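Local atomic coordinates of alpha-1,6-mannanase (Bacteroides thetaiotaomicron, PDB entry 4V1S), a protein that probably hydrolyses alpha-1,6-mannosidic linkages as a glycoside hydrolase family 76 enzyme of a gut bacterium that uses polysaccharides. Residues L247-M252 / Q261-N266; K200-S205 / D233-N238; T208-M213 / M270-L275. All blocks are in the same frame, centred on the assembly; numbering follows the deposited sequence.

Interaction 1: L247-M252 / Q261-N266. With GOL (glycerol), chain C.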
loop_
_atom_site.group_PDB
_atom_site.type_symbol
_atom_site.label_atom_id
_atom_site.label_comp_id
_atom_site.label_asym_id
_atom_site.label_seq_id
_atom_site.Cartn_x
_atom_site.Cartn_y
_atom_site.Cartn_z
ATOM N N LEU A 247 2.162 16.118 2.607
ATOM C CA LEU A 247 3.557 15.670 2.571
ATOM C C LEU A 247 4.195 15.942 1.223
ATOM O O LEU A 247 3.640 15.588 0.174
ATOM C CB LEU A 247 3.651 14.156 2.841
ATOM C CG LEU A 247 3.517 13.618 4.269
ATOM C CD1 LEU A 247 4.661 14.058 5.183
ATOM C CD2 LEU A 247 2.177 13.963 4.898
ATOM N N TRP A 248 5.377 16.550 1.268
ATOM C CA TRP A 248 6.229 16.646 0.094
ATOM C C TRP A 248 6.771 15.247 -0.241
ATOM O O TRP A 248 6.584 14.307 0.510
ATOM C CB TRP A 248 7.364 17.656 0.329
ATOM C CG TRP A 248 6.853 19.060 0.521
ATOM C CD1 TRP A 248 5.919 19.687 -0.238
ATOM C CD2 TRP A 248 7.255 20.011 1.523
ATOM N NE1 TRP A 248 5.704 20.965 0.224
ATOM C CE2 TRP A 248 6.500 21.179 1.314
ATOM C CE3 TRP A 248 8.165 19.981 2.587
ATOM C CZ2 TRP A 248 6.651 22.333 2.113
ATOM C CZ3 TRP A 248 8.301 21.100 3.386
ATOM C CH2 TRP A 248 7.543 22.261 3.156
ATOM N N ASP A 249 7.408 15.115 -1.392
ATOM C CA ASP A 249 7.802 13.801 -1.910
ATOM C C ASP A 249 9.154 13.288 -1.416
ATOM O O ASP A 249 9.274 12.131 -1.036
ATOM C CB ASP A 249 7.814 13.783 -3.442
ATOM C CG ASP A 249 7.851 12.373 -3.992
ATOM O OD1 ASP A 249 6.924 11.636 -3.691
ATOM O OD2 ASP A 249 8.793 12.012 -4.720
ATOM N N ALA A 250 10.172 14.145 -1.420
ATOM C CA ALA A 250 11.532 13.673 -1.190
ATOM C C ALA A 250 12.455 14.840 -0.911
ATOM O O ALA A 250 12.131 15.985 -1.226
ATOM C CB ALA A 250 12.031 12.906 -2.395
ATOM N N LYS A 251 13.593 14.526 -0.309
ATOM C CA LYS A 251 14.647 15.500 -0.048
ATOM C C LYS A 251 15.938 14.972 -0.682
ATOM O O LYS A 251 16.313 13.824 -0.476
ATOM C CB LYS A 251 14.813 15.736 1.447
ATOM C CG LYS A 251 15.734 16.879 1.806
ATOM C CD LYS A 251 15.583 17.197 3.275
ATOM C CE LYS A 251 16.537 18.256 3.766
ATOM N NZ LYS A 251 15.888 19.570 3.679
ATOM N N MET A 252 16.577 15.830 -1.482
ATOM C CA MET A 252 17.786 15.471 -2.228
ATOM C C MET A 252 19.000 15.514 -1.320
ATOM O O MET A 252 19.185 16.446 -0.547
ATOM C CB MET A 252 18.017 16.427 -3.397
ATOM C CG MET A 252 16.868 16.517 -4.387
ATOM S SD MET A 252 16.450 14.929 -5.143
ATOM C CE MET A 252 14.812 14.661 -4.489
ATOM N N GLN A 261 6.345 17.929 -4.939
ATOM C CA GLN A 261 5.194 17.187 -5.472
ATOM C C GLN A 261 4.438 16.495 -4.352
ATOM O O GLN A 261 5.013 15.739 -3.573
ATOM C CB GLN A 261 5.615 16.154 -6.504
ATOM C CG GLN A 261 4.491 15.264 -7.009
ATOM C CD GLN A 261 3.478 16.008 -7.871
ATOM O OE1 GLN A 261 3.852 16.871 -8.692
ATOM N NE2 GLN A 261 2.189 15.668 -7.719
ATOM N N LYS A 262 3.140 16.769 -4.286
ATOM C CA LYS A 262 2.267 16.141 -3.297
ATOM C C LYS A 262 1.494 14.999 -3.929
ATOM O O LYS A 262 0.748 15.203 -4.886
ATOM C CB LYS A 262 1.307 17.166 -2.723
ATOM C CG LYS A 262 2.040 18.094 -1.761
ATOM C CD LYS A 262 1.231 19.262 -1.302
ATOM C CE LYS A 262 2.081 20.115 -0.377
ATOM N NZ LYS A 262 1.465 21.444 -0.140
ATOM N N TRP A 263 1.666 13.815 -3.349
ATOM C CA TRP A 263 0.962 12.626 -3.776
ATOM C C TRP A 263 0.090 12.125 -2.645
ATOM O O TRP A 263 0.515 12.102 -1.477
ATOM C CB TRP A 263 1.940 11.488 -4.140
ATOM C CG TRP A 263 2.786 11.785 -5.335
ATOM C CD1 TRP A 263 4.112 11.864 -5.365
ATOM C CD2 TRP A 263 2.332 11.954 -6.690
ATOM N NE1 TRP A 263 4.552 12.138 -6.640
ATOM C CE2 TRP A 263 3.465 12.184 -7.481
ATOM C CE3 TRP A 263 1.072 11.951 -7.303
ATOM C CZ2 TRP A 263 3.386 12.396 -8.862
ATOM C CZ3 TRP A 263 0.974 12.155 -8.662
ATOM C CH2 TRP A 263 2.140 12.374 -9.439
ATOM N N SER A 264 -1.060 11.585 -3.015
ATOM C CA SER A 264 -2.010 11.078 -2.032
ATOM C C SER A 264 -1.453 10.013 -1.088
ATOM O O SER A 264 -1.737 10.071 0.108
ATOM C CB SER A 264 -3.295 10.572 -2.720
ATOM O OG SER A 264 -3.001 9.557 -3.661
ATOM N N TYR A 265 -0.683 9.052 -1.604
ATOM C CA TYR A 265 -0.217 7.962 -0.793
ATOM C C TYR A 265 0.836 8.354 0.248
ATOM O O TYR A 265 0.997 7.687 1.247
ATOM C CB TYR A 265 0.266 6.797 -1.643
ATOM C CG TYR A 265 1.659 6.874 -2.254
ATOM C CD1 TYR A 265 2.201 8.082 -2.764
ATOM C CD2 TYR A 265 2.427 5.725 -2.371
ATOM C CE1 TYR A 265 3.458 8.133 -3.336
ATOM C CE2 TYR A 265 3.685 5.758 -2.928
ATOM C CZ TYR A 265 4.208 6.954 -3.418
ATOM O OH TYR A 265 5.460 6.967 -3.962
ATOM N N ASN A 266 1.520 9.462 0.028
ATOM C CA ASN A 266 2.463 9.961 1.043
ATOM C C ASN A 266 1.699 10.516 2.252
ATOM O O ASN A 266 2.075 10.273 3.390
ATOM C CB ASN A 266 3.415 10.978 0.442
ATOM C CG ASN A 266 4.547 10.313 -0.280
ATOM O OD1 ASN A 266 4.960 9.201 0.092
ATOM N ND2 ASN A 266 5.027 10.941 -1.323
HETATM C C1 GOL C . 9.830 8.049 -5.894
HETATM O O1 GOL C . 9.244 7.388 -7.022
HETATM C C2 GOL C . 8.759 8.360 -4.849
HETATM O O2 GOL C . 9.285 9.305 -3.912
HETATM C C3 GOL C . 7.507 8.905 -5.539
HETATM O O3 GOL C . 6.469 9.208 -4.591
HETATM O O HOH W 1 1.037 14.513 0.258
HETATM O O HOH W 2 4.193 13.811 -1.799
HETATM O O HOH W 3 4.242 22.844 -1.586
HETATM O O HOH W 4 7.960 9.672 -1.473
HETATM O O HOH W 5 7.375 12.257 -7.296
#
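Asp-249 OD1 is gripped by two groups: glycerol O3 donates to it at 2.6 Å, and Asn-266 ND2 reaches it through a weak 3.1 Å bond bent to 124° at the hydrogen. Asp-249 belongs to a classic beta bulge, sharing Asn-259 with Ala-250, on a strand that leads through a short hairpin into helix 264-281 of the (alpha/alpha)6 fold expected for family GH76. Its CG stands anti to the backbone N (chi1 -165°), which carries the carboxylate toward the start of that helix, its plane 48° from the Asn-266 amide. Trp-263, the N-cap residue, brings the edge of its indole to the same oxygen, CD1 lying 3.3 Å from Asp-249 OD1, while Gln-261 CG rests on one face of the ring. Tyr-265 OH is 2.5 Å from glycerol O3. The glycerol, probably from the crystallisation liquor, is also hydrogen-bonded to Asn-201 OD1. One water links both segments, donating to Leu-247 O and Gln-261 O and accepting from Trp-263 N and the Asn-266 side chain. Lys-262 runs alongside Trp-248, pointing the same way, and its NZ forms salt bridges with Asp-244 and Asp-241. Lys-262 CE passes 3.8 Å from Trp-248 NE1, which donates to a water in the ring plane at 3.0 Å.

Interaction 2: K200-S205 / D233-N238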
loop_
_atom_site.group_PDB
_atom_site.type_symbol
_atom_site.label_atom_id
_atom_site.label_comp_id
_atom_site.label_asym_id
_atom_site.label_seq_id
_atom_site.Cartn_x
_atom_site.Cartn_y
_atom_site.Cartn_z
ATOM N N LYS A 200 16.126 10.884 -0.167
ATOM C CA LYS A 200 15.344 10.235 0.882
ATOM C C LYS A 200 13.894 10.670 0.739
ATOM O O LYS A 200 13.604 11.819 0.446
ATOM C CB LYS A 200 15.907 10.543 2.284
ATOM C CG LYS A 200 17.302 9.977 2.464
ATOM C CD LYS A 200 17.766 10.066 3.895
ATOM C CE LYS A 200 19.016 9.216 4.130
ATOM N NZ LYS A 200 19.315 9.087 5.588
ATOM N N ASN A 201 12.990 9.723 0.934
ATOM C CA ASN A 201 11.625 9.813 0.390
ATOM C C ASN A 201 10.555 9.562 1.455
ATOM O O ASN A 201 10.686 8.681 2.311
ATOM C CB ASN A 201 11.457 8.801 -0.774
ATOM C CG ASN A 201 12.385 9.101 -1.927
ATOM O OD1 ASN A 201 11.943 9.451 -3.040
ATOM N ND2 ASN A 201 13.673 9.011 -1.664
ATOM N N THR A 202 9.512 10.380 1.408
ATOM C CA THR A 202 8.418 10.253 2.316
ATOM C C THR A 202 7.842 8.843 2.293
ATOM O O THR A 202 7.563 8.300 3.348
ATOM C CB THR A 202 7.320 11.271 1.984
ATOM O OG1 THR A 202 7.880 12.583 2.051
ATOM C CG2 THR A 202 6.168 11.133 2.961
ATOM N N ILE A 203 7.698 8.255 1.115
ATOM C CA ILE A 203 7.055 6.941 1.049
ATOM C C ILE A 203 7.879 5.919 1.831
ATOM O O ILE A 203 7.309 5.061 2.504
ATOM C CB ILE A 203 6.739 6.462 -0.381
ATOM C CG1 ILE A 203 5.901 5.169 -0.347
ATOM C CG2 ILE A 203 7.999 6.293 -1.220
ATOM C CD1 ILE A 203 4.554 5.318 0.345
ATOM N N CYS A 204 9.206 6.016 1.752
ATOM C CA CYS A 204 10.056 5.138 2.533
ATOM C C CYS A 204 9.867 5.327 4.042
ATOM O O CYS A 204 9.739 4.337 4.747
ATOM C CB CYS A 204 11.515 5.328 2.146
ATOM S SG CYS A 204 11.817 5.020 0.408
ATOM N N SER A 205 9.822 6.580 4.522
ATOM C CA SER A 205 9.448 6.831 5.908
ATOM C C SER A 205 8.127 6.164 6.257
ATOM O O SER A 205 8.013 5.455 7.254
ATOM C CB SER A 205 9.291 8.324 6.189
ATOM O OG SER A 205 10.545 8.998 6.213
ATOM N N ASP A 233 9.595 11.733 13.521
ATOM C CA ASP A 233 10.147 13.042 13.912
ATOM C C ASP A 233 10.927 13.660 12.741
ATOM O O ASP A 233 10.750 14.835 12.417
ATOM C CB ASP A 233 11.055 12.894 15.123
ATOM C CG ASP A 233 10.296 12.702 16.417
ATOM O OD1 ASP A 233 9.051 12.804 16.442
ATOM O OD2 ASP A 233 10.968 12.423 17.425
ATOM N N TRP A 234 11.772 12.857 12.087
ATOM C CA TRP A 234 12.536 13.348 10.932
ATOM C C TRP A 234 11.606 13.766 9.789
ATOM O O TRP A 234 11.805 14.806 9.141
ATOM C CB TRP A 234 13.547 12.297 10.440
ATOM C CG TRP A 234 14.358 12.768 9.275
ATOM C CD1 TRP A 234 15.553 13.463 9.309
ATOM C CD2 TRP A 234 14.029 12.627 7.892
ATOM N NE1 TRP A 234 15.974 13.749 8.035
ATOM C CE2 TRP A 234 15.060 13.248 7.145
ATOM C CE3 TRP A 234 12.992 11.998 7.208
ATOM C CZ2 TRP A 234 15.064 13.259 5.755
ATOM C CZ3 TRP A 234 12.992 12.017 5.822
ATOM C CH2 TRP A 234 14.009 12.661 5.111
ATOM N N THR A 235 10.618 12.919 9.510
ATOM C CA THR A 235 9.738 13.139 8.382
ATOM C C THR A 235 8.901 14.409 8.572
ATOM O O THR A 235 8.772 15.230 7.655
ATOM C CB THR A 235 8.861 11.916 8.156
ATOM O OG1 THR A 235 9.702 10.744 8.051
ATOM C CG2 THR A 235 8.056 12.065 6.878
ATOM N N VAL A 236 8.359 14.582 9.759
ATOM C CA VAL A 236 7.598 15.817 10.096
ATOM C C VAL A 236 8.485 17.084 9.980
ATOM O O VAL A 236 8.067 18.131 9.483
ATOM C CB VAL A 236 6.933 15.659 11.491
ATOM C CG1 VAL A 236 6.412 16.981 12.015
ATOM C CG2 VAL A 236 5.824 14.602 11.405
ATOM N N GLU A 237 9.726 16.976 10.426
ATOM C CA GLU A 237 10.645 18.124 10.428
ATOM C C GLU A 237 11.056 18.527 9.000
ATOM O O GLU A 237 11.265 19.716 8.727
ATOM C CB GLU A 237 11.872 17.779 11.269
ATOM C CG GLU A 237 12.977 18.813 11.268
ATOM C CD GLU A 237 12.581 20.145 11.899
ATOM O OE1 GLU A 237 11.602 20.176 12.679
ATOM O OE2 GLU A 237 13.234 21.121 11.605
ATOM N N ASN A 238 11.140 17.534 8.093
ATOM C CA ASN A 238 11.709 17.748 6.750
ATOM C C ASN A 238 10.748 17.718 5.571
ATOM O O ASN A 238 11.013 18.364 4.556
ATOM C CB ASN A 238 12.817 16.718 6.499
ATOM C CG ASN A 238 14.038 17.004 7.333
ATOM O OD1 ASN A 238 14.839 17.844 6.961
ATOM N ND2 ASN A 238 14.163 16.344 8.488
#
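Ser-205 and Thr-235 aim their CB atoms at each other from two neighbouring helices, and their hydroxyls meet, Ser-205 OG lying 2.7 Å from Thr-235 OG1. The torsion of Thr-235 (chi1 -53°) sets OG1 beside its own backbone N and CG2 anti to that N. The hydroxyl therefore faces Ser-205 and is also hydrogen-bonded to Ile-231 O one turn back, while the methyl lies 4.0 Å from Ser-205 CB. Farther along, Thr-235 CG2 and Thr-202 CG2 approach methyl to methyl at 4.4 Å. Trp-234 takes the other half of the contact with its six-membered ring. Ser-205 OG comes to the edge of this indole, near its plane, 3.9 Å from Trp-234 CZ3, and Lys-200 CB meets the far corner obliquely at CH2, 4.0 Å away. The contact binds the junction where strand 199-201 turns into helix 202-219 to the C-terminal part of helix 222-239; the two helices are consecutive and antiparallel, as is usual in the (alpha/alpha)6 barrel expected for this family. Beyond CB the extended Lys-200 chain leads away from the indole, to a salt bridge with Asp-180 and a cation-pi contact with Tyr-188. The indole is held at its polar end as well, since Trp-234 NE1 donates to Leu-183 O. One face of the ring carries the amide of Asn-238, whose ND2 sits above the plane toward the rim. That amide bends back to its own helix: Asn-238 ND2 donates to Trp-234 O at 2.9 Å with an N-H...O angle of 162°, the acceptor lying almost in the amide plane, and Asn-238 N shares the same carbonyl oxygen.

Interaction 3: T208-M213 / M270-L275; sequences TMLSCM and MIRSWL
The two helical segments run nearly parallel, their axes 8.5 Å apart at closest and inclined by 29°, and Leu-210 CA comes within 4.6 Å of Ser-273 CA. The small side chain of Ser-273 sits at this closest approach, its CB directed toward the other helix, between Met-209 and Leu-210. Its hydroxyl is turned back beside its own backbone N (chi1 -64°) and is hydrogen-bonded to Phe-269 O, with Ala-206 O as a weak alternative. Ser-273 OG also lies 3.5 Å from Met-209 CB; it is 3.1 Å from Leu-210 N, but the angle there is too poor for a hydrogen bond. Such close parallel packing between helices 202-219 and 264-281, which are separated in sequence by helix 222-239 and three short strands, 240-241, 246-252 and 258-259, fits the (alpha/alpha)6 barrel expected for this family, in which parallel helices pack side by side. On one flank of Ser-273 two methionines cross obliquely, with Met-209 CE 3.6 Å from Met-270 CE and the sulfurs, Met-209 SD and Met-270 SD, 3.8 Å apart. The bend of Met-209 at chi3 (48°) also brings Met-209 CE to 3.7 Å from Ser-273 CB, and obliquely toward the indole of Trp-274, whose NE1 is bonded to Asn-232. The other flank belongs to Leu-210. Its CD1 packs on the main chain of Arg-272, and CD2 lies over one face of the guanidinium, 4.0 Å from Arg-272 NH1. That cation is held in turn by a salt bridge from NE to Asp-325.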
loop_
_atom_site.group_PDB
_atom_site.type_symbol
_atom_site.label_atom_id
_atom_site.label_comp_id
_atom_site.label_asym_id
_atom_site.label_seq_id
_atom_site.Cartn_x
_atom_site.Cartn_y
_atom_site.Cartn_z
ATOM N N THR A 208 7.718 2.310 6.179
ATOM C CA THR A 208 8.546 1.758 7.232
ATOM C C THR A 208 7.903 2.021 8.617
ATOM O O THR A 208 7.867 1.126 9.460
ATOM C CB THR A 208 9.979 2.286 7.124
ATOM O OG1 THR A 208 10.536 1.935 5.880
ATOM C CG2 THR A 208 10.878 1.747 8.197
ATOM N N MET A 209 7.374 3.230 8.832
ATOM C CA MET A 209 6.660 3.517 10.038
ATOM C C MET A 209 5.467 2.596 10.258
ATOM O O MET A 209 5.286 2.059 11.353
ATOM C CB MET A 209 6.170 4.971 10.068
ATOM C CG MET A 209 7.296 5.990 10.283
ATOM S SD MET A 209 6.860 7.693 9.843
ATOM C CE MET A 209 5.283 7.854 10.671
ATOM N N LEU A 210 4.663 2.394 9.225
ATOM C CA LEU A 210 3.488 1.564 9.374
ATOM C C LEU A 210 3.902 0.117 9.668
ATOM O O LEU A 210 3.320 -0.531 10.530
ATOM C CB LEU A 210 2.576 1.660 8.147
ATOM C CG LEU A 210 1.273 0.876 8.297
ATOM C CD1 LEU A 210 0.455 1.346 9.498
ATOM C CD2 LEU A 210 0.432 1.001 7.047
ATOM N N SER A 211 4.916 -0.372 8.964
ATOM C CA SER A 211 5.438 -1.719 9.191
ATOM C C SER A 211 5.937 -1.873 10.627
ATOM O O SER A 211 5.654 -2.877 11.303
ATOM C CB SER A 211 6.578 -2.031 8.224
ATOM O OG SER A 211 6.156 -2.073 6.872
ATOM N N CYS A 212 6.704 -0.880 11.084
ATOM C CA CYS A 212 7.192 -0.856 12.465
ATOM C C CYS A 212 6.039 -0.935 13.463
ATOM O O CYS A 212 6.096 -1.701 14.420
ATOM C CB CYS A 212 8.017 0.409 12.745
ATOM S SG CYS A 212 9.710 0.385 12.141
ATOM N N MET A 213 4.994 -0.143 13.238
ATOM C CA MET A 213 3.861 -0.152 14.157
ATOM C C MET A 213 3.112 -1.491 14.147
ATOM O O MET A 213 2.692 -1.982 15.213
ATOM C CB MET A 213 2.927 1.025 13.896
ATOM C CG MET A 213 3.560 2.370 14.221
ATOM S SD MET A 213 4.330 2.472 15.867
ATOM C CE MET A 213 2.981 1.962 16.921
ATOM N N MET A 270 1.201 8.006 5.910
ATOM C CA MET A 270 1.476 8.721 7.155
ATOM C C MET A 270 0.270 8.721 8.098
ATOM O O MET A 270 0.424 8.446 9.277
ATOM C CB MET A 270 2.000 10.145 6.930
ATOM C CG MET A 270 3.384 10.229 6.259
ATOM S SD MET A 270 4.748 9.472 7.177
ATOM C CE MET A 270 4.927 10.710 8.449
ATOM N N ILE A 271 -0.919 8.938 7.554
ATOM C CA ILE A 271 -2.146 8.887 8.338
ATOM C C ILE A 271 -2.270 7.501 9.010
ATOM O O ILE A 271 -2.517 7.401 10.219
ATOM C CB ILE A 271 -3.379 9.221 7.475
ATOM C CG1 ILE A 271 -3.372 10.684 7.065
ATOM C CG2 ILE A 271 -4.671 8.895 8.223
ATOM C CD1 ILE A 271 -4.225 10.927 5.815
ATOM N N ARG A 272 -2.136 6.425 8.230
ATOM C CA ARG A 272 -2.294 5.098 8.800
ATOM C C ARG A 272 -1.271 4.877 9.929
ATOM O O ARG A 272 -1.579 4.294 10.982
ATOM C CB ARG A 272 -2.146 4.032 7.722
ATOM C CG ARG A 272 -3.174 4.128 6.620
ATOM C CD ARG A 272 -3.244 2.841 5.815
ATOM N NE ARG A 272 -3.905 1.844 6.643
ATOM C CZ ARG A 272 -3.832 0.532 6.512
ATOM N NH1 ARG A 272 -3.114 -0.033 5.545
ATOM N NH2 ARG A 272 -4.510 -0.230 7.373
ATOM N N SER A 273 -0.043 5.340 9.703
ATOM C CA SER A 273 1.019 5.227 10.709
ATOM C C SER A 273 0.662 5.992 11.969
ATOM O O SER A 273 0.769 5.455 13.079
ATOM C CB SER A 273 2.349 5.715 10.136
ATOM O OG SER A 273 2.788 4.891 9.066
ATOM N N TRP A 274 0.253 7.245 11.798
ATOM C CA TRP A 274 -0.082 8.075 12.936
ATOM C C TRP A 274 -1.218 7.506 13.762
ATOM O O TRP A 274 -1.202 7.614 15.004
ATOM C CB TRP A 274 -0.409 9.495 12.505
ATOM C CG TRP A 274 0.753 10.292 11.982
ATOM C CD1 TRP A 274 2.043 10.283 12.432
ATOM C CD2 TRP A 274 0.707 11.258 10.910
ATOM N NE1 TRP A 274 2.794 11.177 11.710
ATOM C CE2 TRP A 274 2.005 11.788 10.770
ATOM C CE3 TRP A 274 -0.301 11.713 10.053
ATOM C CZ2 TRP A 274 2.321 12.770 9.819
ATOM C CZ3 TRP A 274 0.011 12.663 9.107
ATOM C CH2 TRP A 274 1.314 13.188 8.989
ATOM N N LEU A 275 -2.204 6.884 13.114
ATOM C CA LEU A 275 -3.307 6.275 13.867
ATOM C C LEU A 275 -2.795 5.142 14.732
ATOM O O LEU A 275 -3.255 4.979 15.865
ATOM C CB LEU A 275 -4.449 5.834 12.932
ATOM C CG LEU A 275 -5.189 7.003 12.249
ATOM C CD1 LEU A 275 -6.170 6.445 11.253
ATOM C CD2 LEU A 275 -5.902 7.906 13.255
#

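Overall arrangement
From the N terminus, strand 199-201 and the start of helix 202-219 open interaction 2, which closes at helix 222-239. Interaction 3 opens at 208-213, before that closure, and closes only at 270-275, so these two cross. Interaction 1 begins after interaction 2 has closed and lies wholly within the span of interaction 3, bridging strand 246-252 and the first turn of helix 264-281. Interactions 1 and 2 meet in the small sheet, where Lys-251 N and Lys-200 O probably pair, and at Thr-202. Met-270 CE of interaction 3 packs against Thr-235 CG2 of interaction 2. Interactions 1 and 2 tie the sheet to the helices, and interaction 3 joins helices 202-219 and 264-281 farther along.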